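Side-chain contacts in beta-fructofuranosidase (Arthrobacter, PDB 3WPU), which belongs to the levansucrase/invertase family and is built around the five-bladed beta-propeller fold of that family: residues Q37-P42 with N49-S54; E70-W75 with G117-P122; G173-F178 with V214-F219. All blocks are in the same frame, centred on the assembly; numbering follows the deposited sequence.

Contact 1: Q37-P42 with N49-S54; sequences QRMSDP and NSMPAS
S40 and S50 meet through their side-chain oxygens, S40 OG to S50 OG at 2.7 Å, where the chain leaving helix 30-38 is met by a loop that comes back to it through an Asx turn at N49. This loop-to-loop contact lies towards the outside of the propeller, and its two halves differ. The compact half is polar at its centre. S50 OG stands between its own backbone N and carbonyl carbon (chi1 72°), which sets it facing S40, and it is also hydrogen-bonded to L399 N and T397 O. Next to it S50 O accepts the backbone N of D41 at 2.8 Å, in the carbonyl plane and on a lone pair, with an N-H...O angle of 150°; the CA-H of S40 adds a weaker approach to the same oxygen. M51 SD packs beside this polar centre, 3.8 Å from S40 CB on the buried side, its chain bent at chi2 and chi3. At the S50 end of the contact D41, partly exposed, has its carboxylate hydrogen-bonded to T43.

The other half is looser and partly open to solvent. M39 reaches in with its terminal methyl, CE lying 4.0 Å from both M51 CE and P52 CD. A water enters here and donates to both sides of the contact, 2.9 Å from M39 O and 2.9 Å from S50 O.

Contact 2: E70-W75 with G117-P122; sequences EQVWVW and GYFYRP
A small hydrophobic cluster, the buried V72 and V74 against the equally buried F119, joins two beta strands that are not neighbours in their sheet. The tip of the phenyl ring does the touching: F119 CZ lies 3.7 Å from V74 CG2, with CE2 of the same ring 4.0 Å from that methyl. V72 comes in more loosely, its CG2 standing 4.4 Å from F119 CZ. The two valine methyls also meet each other, V72 CG2 to V74 CG2 at 3.8 Å, and together they form an apolar patch for the ring to end on. V74 and F119 approach from opposite directions, and with F119 CG anti to the carbonyl carbon (chi1 -67°) the ring reaches from its strand across to the valines.

Strands 72-81, 93-102 and 115-122 run as an antiparallel meander, the up-and-down pattern of a propeller blade, and strand 93-102 is paired to both of the others. The three side chains therefore bridge over it on one face of the sheet: V74 also packs on S98, and F119 on I96. Y138 of strand 137-141, the next in the meander, touches V72, and M67 from the preceding loop packs against V74.

Contact 3: G173-F178 with V214-F219; sequences GEIKLF and VTLTGF
F219 puts the far end of its ring against I175 and L177, two residues that face the same way from strand 174-178 of the beta-propeller. F219 CE1 lies 3.7 Å from L177 CB, and the neighbouring CZ of F219 sits 4.1 Å from I175 CB and about as far from the CG2 methyl of that residue. A second, smaller apolar contact lies beside it, where I175 CD1 meets L216 CD2 at 4.1 Å, these two side chains crossing at about a right angle. L216 serves F219 as well: its CB lies in the plane of the ring at the edge, 3.9 Å from F219 CE2.

The next shell explains how the ring arrives there. G218 has a positive phi, as does F219 itself, so the chain kinks just where the ring leaves it, and F219 CG, anti to the carbonyl carbon (chi1 -62°), then carries the ring back towards strand 174-178. Strand 197-210 lies between the two and pairs antiparallel with each, yet the short segments 174-178 and 214-219 are turned by 65° from one another. F219 rests on S203 of that middle strand, V142 adjoins both F219 and L177, and F97 touches I175 and L216.

Away from this buried patch, E174 and K176 project from the other face of their strand, partly exposed, and form a salt bridge in which K176 NZ meets E174 OE2 nearly along its C-O axis at 3.2 Å.

How the contacts relate
The three contacts join different parts of one propeller: two loops in contact 1, and strands of a single curled sheet in contacts 2 and 3. The centres of contacts 2 and 3 are 16 Å apart, and they touch directly where Y118 OH approaches V214 O at 3.2 Å, a probable hydrogen bond that ties strand 115-122 to strand 213-226. Strand 93-102 lends side chains to both. Contact 1 stands apart, its centre 35 Å from that of contact 2 and 44 Å from that of contact 3, on the opposite side of the chain's centre from the latter. A glycerol, probably from crystallisation, is hydrogen-bonded to W75 NE1, on the segment that carries the valines of contact 2.

Contact 1: Q37-P42 with N49-S54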
ATOM      1  N   GLN A  37      -0.212  23.471  -1.456  1.00 11.94           N
ATOM      2  CA  GLN A  37       0.493  24.629  -2.058  1.00 11.79           C
ATOM      3  C   GLN A  37       0.865  25.666  -0.991  1.00 12.32           C
ATOM      4  O   GLN A  37       1.908  26.317  -1.053  1.00 12.66           O
ATOM      5  CB  GLN A  37      -0.357  25.278  -3.153  1.00 12.63           C
ATOM      6  CG  GLN A  37      -0.658  24.329  -4.277  1.00 13.20           C
ATOM      7  CD  GLN A  37      -1.707  24.858  -5.220  1.00 14.98           C
ATOM      8  OE1 GLN A  37      -1.656  26.033  -5.628  1.00 15.25           O
ATOM      9  NE2 GLN A  37      -2.672  24.008  -5.567  1.00 15.47           N
ATOM     10  N   ARG A  38       0.004  25.846   0.012  1.00 11.99           N
ATOM     11  CA  ARG A  38       0.300  26.795   1.079  1.00 12.73           C
ATOM     12  C   ARG A  38       1.531  26.392   1.878  1.00 13.01           C
ATOM     13  O   ARG A  38       2.224  27.242   2.406  1.00 13.73           O
ATOM     14  CB  ARG A  38      -0.904  26.924   2.031  1.00 12.12           C
ATOM     15  CG  ARG A  38      -2.156  27.477   1.375  1.00 12.83           C
ATOM     16  CD  ARG A  38      -3.292  27.698   2.375  1.00 12.95           C
ATOM     17  NE  ARG A  38      -3.007  28.807   3.286  1.00 13.30           N
ATOM     18  CZ  ARG A  38      -3.582  28.982   4.474  1.00 15.04           C
ATOM     19  NH1 ARG A  38      -4.477  28.118   4.932  1.00 15.26           N
ATOM     20  NH2 ARG A  38      -3.252  30.030   5.238  1.00 15.53           N
ATOM     21  N   MET A  39       1.774  25.083   1.989  1.00 13.34           N
ATOM     22  CA  MET A  39       2.862  24.556   2.779  1.00 13.70           C
ATOM     23  C   MET A  39       4.180  24.630   2.020  1.00 13.47           C
ATOM     24  O   MET A  39       5.223  24.470   2.622  1.00 14.99           O
ATOM     25  CB  MET A  39       2.584  23.101   3.136  1.00 15.76           C
ATOM     26  CG  MET A  39       1.384  22.866   4.057  1.00 17.54           C
ATOM     27  SD  MET A  39       0.788  21.155   3.937  1.00 20.63           S
ATOM     28  CE  MET A  39       2.415  20.437   3.608  1.00 18.57           C
ATOM     29  N   SER A  40       4.114  24.881   0.720  1.00 13.22           N
ATOM     30  CA  SER A  40       5.310  24.868  -0.124  1.00 13.56           C
ATOM     31  C   SER A  40       6.016  26.205  -0.050  1.00 14.57           C
ATOM     32  O   SER A  40       5.379  27.248   0.110  1.00 14.19           O
ATOM     33  CB  SER A  40       4.914  24.556  -1.567  1.00 13.51           C
ATOM     34  OG  SER A  40       6.048  24.516  -2.436  1.00 13.87           O
ATOM     35  N   ASP A  41       7.339  26.173  -0.181  1.00 15.26           N
ATOM     36  CA  ASP A  41       8.172  27.363  -0.064  1.00 16.06           C
ATOM     37  C   ASP A  41       8.374  27.928  -1.460  1.00 16.54           C
ATOM     38  O   ASP A  41       9.037  27.295  -2.264  1.00 15.44           O
ATOM     39  CB  ASP A  41       9.526  26.990   0.538  1.00 17.23           C
ATOM     40  CG  ASP A  41      10.485  28.180   0.641  1.00 18.37           C
ATOM     41  OD1 ASP A  41      10.155  29.303   0.181  1.00 18.23           O
ATOM     42  OD2 ASP A  41      11.591  27.957   1.192  1.00 20.35           O
ATOM     43  N   PRO A  42       7.813  29.120  -1.749  1.00 16.38           N
ATOM     44  CA  PRO A  42       7.888  29.635  -3.105  1.00 17.15           C
ATOM     45  C   PRO A  42       9.298  30.060  -3.506  1.00 17.50           C
ATOM     46  O   PRO A  42       9.531  30.269  -4.689  1.00 19.20           O
ATOM     47  CB  PRO A  42       6.929  30.836  -3.094  1.00 17.74           C
ATOM     48  CG  PRO A  42       6.859  31.240  -1.670  1.00 18.84           C
ATOM     49  CD  PRO A  42       7.013  29.986  -0.871  1.00 17.62           C
ATOM     50  N   ASN A  49      14.146  20.758  -2.540  1.00 13.56           N
ATOM     51  CA  ASN A  49      12.817  20.485  -1.975  1.00 13.06           C
ATOM     52  C   ASN A  49      12.134  21.772  -1.515  1.00 12.84           C
ATOM     53  O   ASN A  49      12.759  22.602  -0.852  1.00 13.64           O
ATOM     54  CB  ASN A  49      13.010  19.551  -0.792  1.00 12.78           C
ATOM     55  CG  ASN A  49      11.712  19.083  -0.188  1.00 12.99           C
ATOM     56  OD1 ASN A  49      10.691  18.981  -0.855  1.00 12.37           O
ATOM     57  ND2 ASN A  49      11.770  18.763   1.085  1.00 13.97           N
ATOM     58  N   SER A  50      10.853  21.929  -1.868  1.00 12.36           N
ATOM     59  CA  SER A  50      10.048  23.063  -1.409  1.00 12.28           C
ATOM     60  C   SER A  50       9.075  22.700  -0.290  1.00 12.20           C
ATOM     61  O   SER A  50       8.415  23.596   0.237  1.00 12.44           O
ATOM     62  CB  SER A  50       9.259  23.689  -2.561  1.00 12.19           C
ATOM     63  OG  SER A  50       8.170  22.885  -3.007  1.00 12.11           O
ATOM     64  N   MET A  51       8.966  21.416   0.031  1.00 12.14           N
ATOM     65  CA  MET A  51       7.977  20.939   1.025  1.00 11.85           C
ATOM     66  C   MET A  51       8.619  20.880   2.401  1.00 12.13           C
ATOM     67  O   MET A  51       9.848  20.802   2.524  1.00 13.09           O
ATOM     68  CB  MET A  51       7.422  19.561   0.621  1.00 11.69           C
ATOM     69  CG  MET A  51       6.743  19.525  -0.747  1.00 12.03           C
ATOM     70  SD  MET A  51       5.493  20.795  -1.004  1.00 12.17           S
ATOM     71  CE  MET A  51       4.141  20.213   0.042  1.00 12.07           C
ATOM     72  N   PRO A  52       7.800  20.902   3.459  1.00 11.98           N
ATOM     73  CA  PRO A  52       8.392  20.881   4.791  1.00 12.16           C
ATOM     74  C   PRO A  52       9.100  19.559   5.070  1.00 12.14           C
ATOM     75  O   PRO A  52       8.642  18.489   4.648  1.00 12.13           O
ATOM     76  CB  PRO A  52       7.177  21.046   5.719  1.00 12.09           C
ATOM     77  CG  PRO A  52       6.161  21.737   4.877  1.00 12.59           C
ATOM     78  CD  PRO A  52       6.354  21.131   3.514  1.00 12.58           C
ATOM     79  N   ALA A  53      10.226  19.633   5.773  1.00 12.83           N
ATOM     80  CA  ALA A  53      11.049  18.450   6.020  1.00 12.33           C
ATOM     81  C   ALA A  53      10.281  17.394   6.808  1.00 11.91           C
ATOM     82  O   ALA A  53      10.448  16.192   6.577  1.00 11.59           O
ATOM     83  CB  ALA A  53      12.330  18.831   6.753  1.00 13.77           C
ATOM     84  N   SER A  54       9.391  17.845   7.673  1.00 11.80           N
ATOM     85  CA  SER A  54       8.656  16.911   8.537  1.00 12.04           C
ATOM     86  C   SER A  54       7.671  16.004   7.791  1.00 11.26           C
ATOM     87  O   SER A  54       7.213  15.009   8.349  1.00 11.48           O
ATOM     88  CB  SER A  54       7.926  17.643   9.662  1.00 12.57           C
ATOM     89  OG  SER A  54       6.922  18.496   9.129  1.00 14.17           O
TER
HETATM   90  O   HOH W   1       8.095  24.365   3.026  1.00 18.52           O

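Contact 2: E70-W75 with G117-P122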
ATOM      1  N   GLU A  70      19.223  -8.221  -9.299  1.00 16.08           N
ATOM      2  CA  GLU A  70      18.760  -7.880 -10.639  1.00 16.80           C
ATOM      3  C   GLU A  70      18.162  -9.084 -11.398  1.00 15.83           C
ATOM      4  O   GLU A  70      18.139  -9.095 -12.624  1.00 17.22           O
ATOM      5  CB  GLU A  70      19.882  -7.162 -11.448  1.00 17.77           C
ATOM      6  CG  GLU A  70      20.456  -5.935 -10.762  1.00 19.87           C
ATOM      7  CD  GLU A  70      21.471  -5.162 -11.612  1.00 23.95           C
ATOM      8  OE1 GLU A  70      21.857  -5.644 -12.685  1.00 25.82           O
ATOM      9  OE2 GLU A  70      21.866  -4.050 -11.198  1.00 26.47           O
ATOM     10  N   GLN A  71      17.630 -10.069 -10.679  1.00 15.74           N
ATOM     11  CA  GLN A  71      16.939 -11.188 -11.328  1.00 16.26           C
ATOM     12  C   GLN A  71      15.599 -10.752 -11.916  1.00 15.02           C
ATOM     13  O   GLN A  71      15.208 -11.227 -12.980  1.00 14.92           O
ATOM     14  CB  GLN A  71      16.667 -12.339 -10.354  1.00 18.55           C
ATOM     15  CG  GLN A  71      17.866 -13.122  -9.867  1.00 20.68           C
ATOM     16  CD  GLN A  71      17.434 -14.087  -8.786  1.00 22.69           C
ATOM     17  OE1 GLN A  71      16.856 -15.133  -9.083  1.00 23.34           O
ATOM     18  NE2 GLN A  71      17.634 -13.701  -7.519  1.00 24.64           N
ATOM     19  N   VAL A  72      14.884  -9.898 -11.179  1.00 13.22           N
ATOM     20  CA  VAL A  72      13.583  -9.373 -11.577  1.00 11.86           C
ATOM     21  C   VAL A  72      13.477  -7.872 -11.250  1.00 11.42           C
ATOM     22  O   VAL A  72      14.305  -7.333 -10.499  1.00 10.83           O
ATOM     23  CB  VAL A  72      12.409 -10.088 -10.836  1.00 12.07           C
ATOM     24  CG1 VAL A  72      12.151 -11.474 -11.418  1.00 12.15           C
ATOM     25  CG2 VAL A  72      12.632 -10.138  -9.337  1.00 12.24           C
ATOM     26  N   TRP A  73      12.474  -7.215 -11.831  1.00 10.87           N
ATOM     27  CA  TRP A  73      12.046  -5.895 -11.375  1.00 10.48           C
ATOM     28  C   TRP A  73      11.048  -6.152 -10.270  1.00 10.85           C
ATOM     29  O   TRP A  73      10.189  -6.997 -10.429  1.00 11.24           O
ATOM     30  CB  TRP A  73      11.332  -5.099 -12.454  1.00 10.94           C
ATOM     31  CG  TRP A  73      12.126  -4.709 -13.684  1.00 11.13           C
ATOM     32  CD1 TRP A  73      11.884  -5.117 -14.950  1.00 11.17           C
ATOM     33  CD2 TRP A  73      13.209  -3.777 -13.758  1.00 11.51           C
ATOM     34  NE1 TRP A  73      12.783  -4.510 -15.829  1.00 11.31           N
ATOM     35  CE2 TRP A  73      13.590  -3.680 -15.109  1.00 11.58           C
ATOM     36  CE3 TRP A  73      13.883  -2.991 -12.815  1.00 12.11           C
ATOM     37  CZ2 TRP A  73      14.631  -2.846 -15.529  1.00 12.34           C
ATOM     38  CZ3 TRP A  73      14.929  -2.198 -13.232  1.00 12.73           C
ATOM     39  CH2 TRP A  73      15.276  -2.114 -14.574  1.00 12.50           C
ATOM     40  N   VAL A  74      11.173  -5.410  -9.184  1.00 10.02           N
ATOM     41  CA  VAL A  74      10.279  -5.570  -8.030  1.00  9.67           C
ATOM     42  C   VAL A  74       9.618  -4.244  -7.754  1.00  9.82           C
ATOM     43  O   VAL A  74      10.293  -3.223  -7.742  1.00 10.84           O
ATOM     44  CB  VAL A  74      11.102  -5.953  -6.776  1.00  9.65           C
ATOM     45  CG1 VAL A  74      10.182  -6.097  -5.574  1.00  9.86           C
ATOM     46  CG2 VAL A  74      11.893  -7.231  -7.000  1.00 10.48           C
ATOM     47  N   TRP A  75       8.317  -4.228  -7.439  1.00  9.49           N
ATOM     48  CA  TRP A  75       7.715  -2.978  -6.963  1.00  9.44           C
ATOM     49  C   TRP A  75       6.784  -3.245  -5.799  1.00  9.73           C
ATOM     50  O   TRP A  75       7.299  -3.654  -4.734  1.00 10.14           O
ATOM     51  CB  TRP A  75       7.161  -2.065  -8.074  1.00  9.60           C
ATOM     52  CG  TRP A  75       6.021  -2.526  -9.035  1.00  9.47           C
ATOM     53  CD1 TRP A  75       4.809  -1.898  -9.180  1.00  9.74           C
ATOM     54  CD2 TRP A  75       6.015  -3.599 -10.008  1.00  9.68           C
ATOM     55  NE1 TRP A  75       4.065  -2.495 -10.137  1.00  9.79           N
ATOM     56  CE2 TRP A  75       4.764  -3.552 -10.662  1.00  9.70           C
ATOM     57  CE3 TRP A  75       6.945  -4.586 -10.400  1.00  9.48           C
ATOM     58  CZ2 TRP A  75       4.402  -4.461 -11.655  1.00  9.58           C
ATOM     59  CZ3 TRP A  75       6.584  -5.489 -11.389  1.00  9.60           C
ATOM     60  CH2 TRP A  75       5.327  -5.416 -12.018  1.00  9.87           C
ATOM     61  N   GLY A 117       5.347 -12.575  -6.951  1.00  9.62           N
ATOM     62  CA  GLY A 117       6.440 -13.421  -6.510  1.00 10.32           C
ATOM     63  C   GLY A 117       6.594 -13.317  -5.004  1.00 10.81           C
ATOM     64  O   GLY A 117       5.839 -12.598  -4.346  1.00 10.12           O
ATOM     65  N   TYR A 118       7.543 -14.047  -4.436  1.00 10.97           N
ATOM     66  CA  TYR A 118       7.803 -13.935  -3.008  1.00 11.79           C
ATOM     67  C   TYR A 118       9.275 -13.985  -2.682  1.00 12.00           C
ATOM     68  O   TYR A 118      10.078 -14.487  -3.467  1.00 11.85           O
ATOM     69  CB  TYR A 118       7.023 -14.985  -2.217  1.00 12.49           C
ATOM     70  CG  TYR A 118       7.488 -16.425  -2.403  1.00 13.31           C
ATOM     71  CD1 TYR A 118       8.253 -17.047  -1.422  1.00 13.74           C
ATOM     72  CD2 TYR A 118       7.142 -17.165  -3.523  1.00 14.17           C
ATOM     73  CE1 TYR A 118       8.679 -18.350  -1.562  1.00 14.74           C
ATOM     74  CE2 TYR A 118       7.574 -18.489  -3.670  1.00 15.09           C
ATOM     75  CZ  TYR A 118       8.324 -19.067  -2.660  1.00 15.60           C
ATOM     76  OH  TYR A 118       8.774 -20.374  -2.725  1.00 20.50           O
ATOM     77  N   PHE A 119       9.627 -13.406  -1.535  1.00 11.14           N
ATOM     78  CA  PHE A 119      10.999 -13.419  -1.037  1.00 11.26           C
ATOM     79  C   PHE A 119      10.950 -13.912   0.399  1.00 11.34           C
ATOM     80  O   PHE A 119       9.906 -13.821   1.059  1.00 11.28           O
ATOM     81  CB  PHE A 119      11.630 -12.026  -1.059  1.00 11.29           C
ATOM     82  CG  PHE A 119      11.865 -11.426  -2.433  1.00 10.87           C
ATOM     83  CD1 PHE A 119      13.125 -11.490  -3.007  1.00 10.45           C
ATOM     84  CD2 PHE A 119      10.864 -10.749  -3.106  1.00 11.03           C
ATOM     85  CE1 PHE A 119      13.377 -10.900  -4.240  1.00 10.34           C
ATOM     86  CE2 PHE A 119      11.105 -10.152  -4.339  1.00 10.75           C
ATOM     87  CZ  PHE A 119      12.367 -10.252  -4.911  1.00 10.63           C
ATOM     88  N   TYR A 120      12.074 -14.423   0.893  1.00 11.84           N
ATOM     89  CA  TYR A 120      12.196 -14.817   2.291  1.00 12.31           C
ATOM     90  C   TYR A 120      13.602 -14.576   2.822  1.00 12.35           C
ATOM     91  O   TYR A 120      14.585 -14.464   2.044  1.00 11.76           O
ATOM     92  CB  TYR A 120      11.772 -16.266   2.477  1.00 12.87           C
ATOM     93  CG  TYR A 120      12.556 -17.262   1.663  1.00 13.09           C
ATOM     94  CD1 TYR A 120      13.708 -17.844   2.169  1.00 13.64           C
ATOM     95  CD2 TYR A 120      12.113 -17.651   0.395  1.00 14.33           C
ATOM     96  CE1 TYR A 120      14.418 -18.775   1.425  1.00 14.48           C
ATOM     97  CE2 TYR A 120      12.825 -18.564  -0.357  1.00 14.88           C
ATOM     98  CZ  TYR A 120      13.954 -19.130   0.164  1.00 14.87           C
ATOM     99  OH  TYR A 120      14.644 -20.058  -0.604  1.00 17.70           O
ATOM    100  N   ARG A 121      13.700 -14.437   4.136  1.00 12.50           N
ATOM    101  CA  ARG A 121      14.993 -14.269   4.797  1.00 12.61           C
ATOM    102  C   ARG A 121      14.854 -14.702   6.243  1.00 12.48           C
ATOM    103  O   ARG A 121      13.742 -14.742   6.769  1.00 12.51           O
ATOM    104  CB  ARG A 121      15.492 -12.823   4.701  1.00 12.57           C
ATOM    105  CG  ARG A 121      14.729 -11.834   5.561  1.00 12.45           C
ATOM    106  CD  ARG A 121      15.205 -10.400   5.366  1.00 12.41           C
ATOM    107  NE  ARG A 121      14.420  -9.487   6.204  1.00 12.11           N
ATOM    108  CZ  ARG A 121      14.608  -8.176   6.277  1.00 11.97           C
ATOM    109  NH1 ARG A 121      15.558  -7.580   5.571  1.00 11.78           N
ATOM    110  NH2 ARG A 121      13.812  -7.452   7.037  1.00 12.44           N
ATOM    111  N   PRO A 122      15.976 -15.013   6.894  1.00 13.46           N
ATOM    112  CA  PRO A 122      15.909 -15.415   8.299  1.00 13.83           C
ATOM    113  C   PRO A 122      15.296 -14.327   9.192  1.00 13.61           C
ATOM    114  O   PRO A 122      15.607 -13.138   9.066  1.00 14.47           O
ATOM    115  CB  PRO A 122      17.378 -15.633   8.667  1.00 14.05           C
ATOM    116  CG  PRO A 122      18.050 -15.933   7.363  1.00 14.02           C
ATOM    117  CD  PRO A 122      17.354 -15.025   6.388  1.00 13.68           C
TER

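Contact 3: G173-F178 with V214-F219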
ATOM      1  N   GLY A 173      -0.117 -22.044   9.225  1.00 23.27           N
ATOM      2  CA  GLY A 173       0.810 -21.703   8.141  1.00 21.39           C
ATOM      3  C   GLY A 173       0.116 -21.448   6.807  1.00 19.97           C
ATOM      4  O   GLY A 173       0.777 -21.214   5.796  1.00 17.94           O
ATOM      5  N   GLU A 174      -1.210 -21.486   6.803  1.00 19.12           N
ATOM      6  CA  GLU A 174      -1.963 -21.183   5.588  1.00 18.95           C
ATOM      7  C   GLU A 174      -1.896 -19.685   5.340  1.00 17.00           C
ATOM      8  O   GLU A 174      -1.881 -18.876   6.284  1.00 15.42           O
ATOM      9  CB  GLU A 174      -3.421 -21.607   5.747  1.00 21.97           C
ATOM     10  CG  GLU A 174      -4.379 -21.158   4.657  1.00 25.94           C
ATOM     11  CD  GLU A 174      -5.818 -21.345   5.101  1.00 29.60           C
ATOM     12  OE1 GLU A 174      -6.171 -22.515   5.370  1.00 30.99           O
ATOM     13  OE2 GLU A 174      -6.553 -20.328   5.218  1.00 30.88           O
ATOM     14  N   ILE A 175      -1.890 -19.338   4.059  1.00 13.88           N
ATOM     15  CA  ILE A 175      -1.894 -17.965   3.620  1.00 12.78           C
ATOM     16  C   ILE A 175      -3.103 -17.714   2.724  1.00 12.50           C
ATOM     17  O   ILE A 175      -3.303 -18.423   1.719  1.00 12.66           O
ATOM     18  CB  ILE A 175      -0.610 -17.656   2.834  1.00 12.61           C
ATOM     19  CG1 ILE A 175       0.637 -17.817   3.739  1.00 13.18           C
ATOM     20  CG2 ILE A 175      -0.680 -16.253   2.247  1.00 13.10           C
ATOM     21  CD1 ILE A 175       1.947 -17.688   2.986  1.00 14.13           C
ATOM     22  N   LYS A 176      -3.896 -16.700   3.072  1.00 11.61           N
ATOM     23  CA  LYS A 176      -4.927 -16.194   2.179  1.00 11.46           C
ATOM     24  C   LYS A 176      -4.358 -14.978   1.456  1.00 10.58           C
ATOM     25  O   LYS A 176      -4.168 -13.902   2.059  1.00 10.23           O
ATOM     26  CB  LYS A 176      -6.187 -15.817   2.934  1.00 12.69           C
ATOM     27  CG  LYS A 176      -6.936 -16.970   3.547  1.00 14.46           C
ATOM     28  CD  LYS A 176      -8.182 -16.431   4.226  1.00 16.82           C
ATOM     29  CE  LYS A 176      -9.110 -17.502   4.770  1.00 19.40           C
ATOM     30  NZ  LYS A 176      -8.573 -17.962   6.062  1.00 20.46           N
ATOM     31  N   LEU A 177      -4.034 -15.168   0.188  1.00 10.15           N
ATOM     32  CA  LEU A 177      -3.495 -14.120  -0.641  1.00 10.07           C
ATOM     33  C   LEU A 177      -4.635 -13.361  -1.356  1.00  9.25           C
ATOM     34  O   LEU A 177      -5.328 -13.891  -2.219  1.00  9.60           O
ATOM     35  CB  LEU A 177      -2.503 -14.714  -1.624  1.00 10.14           C
ATOM     36  CG  LEU A 177      -1.835 -13.763  -2.622  1.00 10.96           C
ATOM     37  CD1 LEU A 177      -1.115 -12.634  -1.906  1.00 11.22           C
ATOM     38  CD2 LEU A 177      -0.890 -14.540  -3.517  1.00 11.84           C
ATOM     39  N   PHE A 178      -4.883 -12.141  -0.905  1.00  9.87           N
ATOM     40  CA  PHE A 178      -5.845 -11.246  -1.554  1.00  9.60           C
ATOM     41  C   PHE A 178      -5.087 -10.447  -2.596  1.00  9.09           C
ATOM     42  O   PHE A 178      -4.101  -9.833  -2.277  1.00  9.31           O
ATOM     43  CB  PHE A 178      -6.499 -10.330  -0.542  1.00 10.44           C
ATOM     44  CG  PHE A 178      -7.364 -11.066   0.446  1.00 10.30           C
ATOM     45  CD1 PHE A 178      -8.684 -11.358   0.162  1.00 10.81           C
ATOM     46  CD2 PHE A 178      -6.806 -11.548   1.620  1.00 10.65           C
ATOM     47  CE1 PHE A 178      -9.478 -12.064   1.062  1.00 10.76           C
ATOM     48  CE2 PHE A 178      -7.591 -12.257   2.525  1.00 10.70           C
ATOM     49  CZ  PHE A 178      -8.922 -12.520   2.231  1.00 10.95           C
ATOM     50  N   VAL A 214      12.156 -21.402   2.134  1.00 17.33           N
ATOM     51  CA  VAL A 214      10.708 -21.408   2.092  1.00 16.10           C
ATOM     52  C   VAL A 214      10.215 -21.803   0.708  1.00 15.87           C
ATOM     53  O   VAL A 214      10.686 -21.284  -0.303  1.00 15.26           O
ATOM     54  CB  VAL A 214      10.152 -20.013   2.449  1.00 16.16           C
ATOM     55  CG1 VAL A 214       8.653 -19.927   2.186  1.00 16.52           C
ATOM     56  CG2 VAL A 214      10.487 -19.676   3.898  1.00 16.47           C
ATOM     57  N   THR A 215       9.274 -22.734   0.682  1.00 15.23           N
ATOM     58  CA  THR A 215       8.516 -23.055  -0.510  0.50 14.92           C
ATOM     59  C   THR A 215       7.069 -22.762  -0.179  1.00 16.26           C
ATOM     60  O   THR A 215       6.631 -22.945   0.964  1.00 17.09           O
ATOM     61  CB  THR A 215       8.661 -24.545  -0.905  0.50 14.53           C
ATOM     62  OG1 THR A 215      10.041 -24.843  -1.126  0.50 14.48           O
ATOM     63  CG2 THR A 215       7.888 -24.833  -2.177  0.50 14.67           C
ATOM     64  N   LEU A 216       6.338 -22.253  -1.164  1.00 16.86           N
ATOM     65  CA  LEU A 216       4.908 -22.064  -1.012  1.00 18.15           C
ATOM     66  C   LEU A 216       4.230 -23.206  -1.747  1.00 18.74           C
ATOM     67  O   LEU A 216       4.664 -23.604  -2.820  1.00 22.27           O
ATOM     68  CB  LEU A 216       4.460 -20.692  -1.525  1.00 18.27           C
ATOM     69  CG  LEU A 216       5.038 -19.494  -0.764  1.00 18.64           C
ATOM     70  CD1 LEU A 216       4.418 -18.205  -1.290  1.00 19.51           C
ATOM     71  CD2 LEU A 216       4.841 -19.561   0.739  1.00 18.28           C
ATOM     72  N   THR A 217       3.220 -23.788  -1.115  1.00 16.79           N
ATOM     73  CA  THR A 217       2.443 -24.844  -1.713  1.00 16.56           C
ATOM     74  C   THR A 217       1.009 -24.312  -1.875  1.00 14.93           C
ATOM     75  O   THR A 217       0.653 -23.279  -1.296  1.00 14.43           O
ATOM     76  CB  THR A 217       2.469 -26.138  -0.854  1.00 17.44           C
ATOM     77  OG1 THR A 217       1.842 -25.909   0.411  1.00 18.11           O
ATOM     78  CG2 THR A 217       3.900 -26.618  -0.633  1.00 18.40           C
ATOM     79  N   GLY A 218       0.218 -24.994  -2.697  1.00 14.40           N
ATOM     80  CA  GLY A 218      -1.160 -24.611  -2.935  1.00 13.84           C
ATOM     81  C   GLY A 218      -1.246 -23.508  -3.970  1.00 13.50           C
ATOM     82  O   GLY A 218      -0.542 -23.553  -4.966  1.00 13.75           O
ATOM     83  N   PHE A 219      -2.097 -22.509  -3.742  1.00 13.10           N
ATOM     84  CA  PHE A 219      -2.316 -21.442  -4.734  1.00 12.77           C
ATOM     85  C   PHE A 219      -2.734 -22.024  -6.088  1.00 12.79           C
ATOM     86  O   PHE A 219      -2.302 -21.600  -7.141  1.00 12.82           O
ATOM     87  CB  PHE A 219      -1.083 -20.537  -4.829  1.00 12.51           C
ATOM     88  CG  PHE A 219      -0.762 -19.829  -3.547  1.00 12.32           C
ATOM     89  CD1 PHE A 219      -1.661 -18.909  -3.008  1.00 11.82           C
ATOM     90  CD2 PHE A 219       0.416 -20.095  -2.855  1.00 12.11           C
ATOM     91  CE1 PHE A 219      -1.359 -18.247  -1.833  1.00 11.84           C
ATOM     92  CE2 PHE A 219       0.728 -19.419  -1.694  1.00 12.26           C
ATOM     93  CZ  PHE A 219      -0.184 -18.526  -1.153  1.00 12.21           C
TER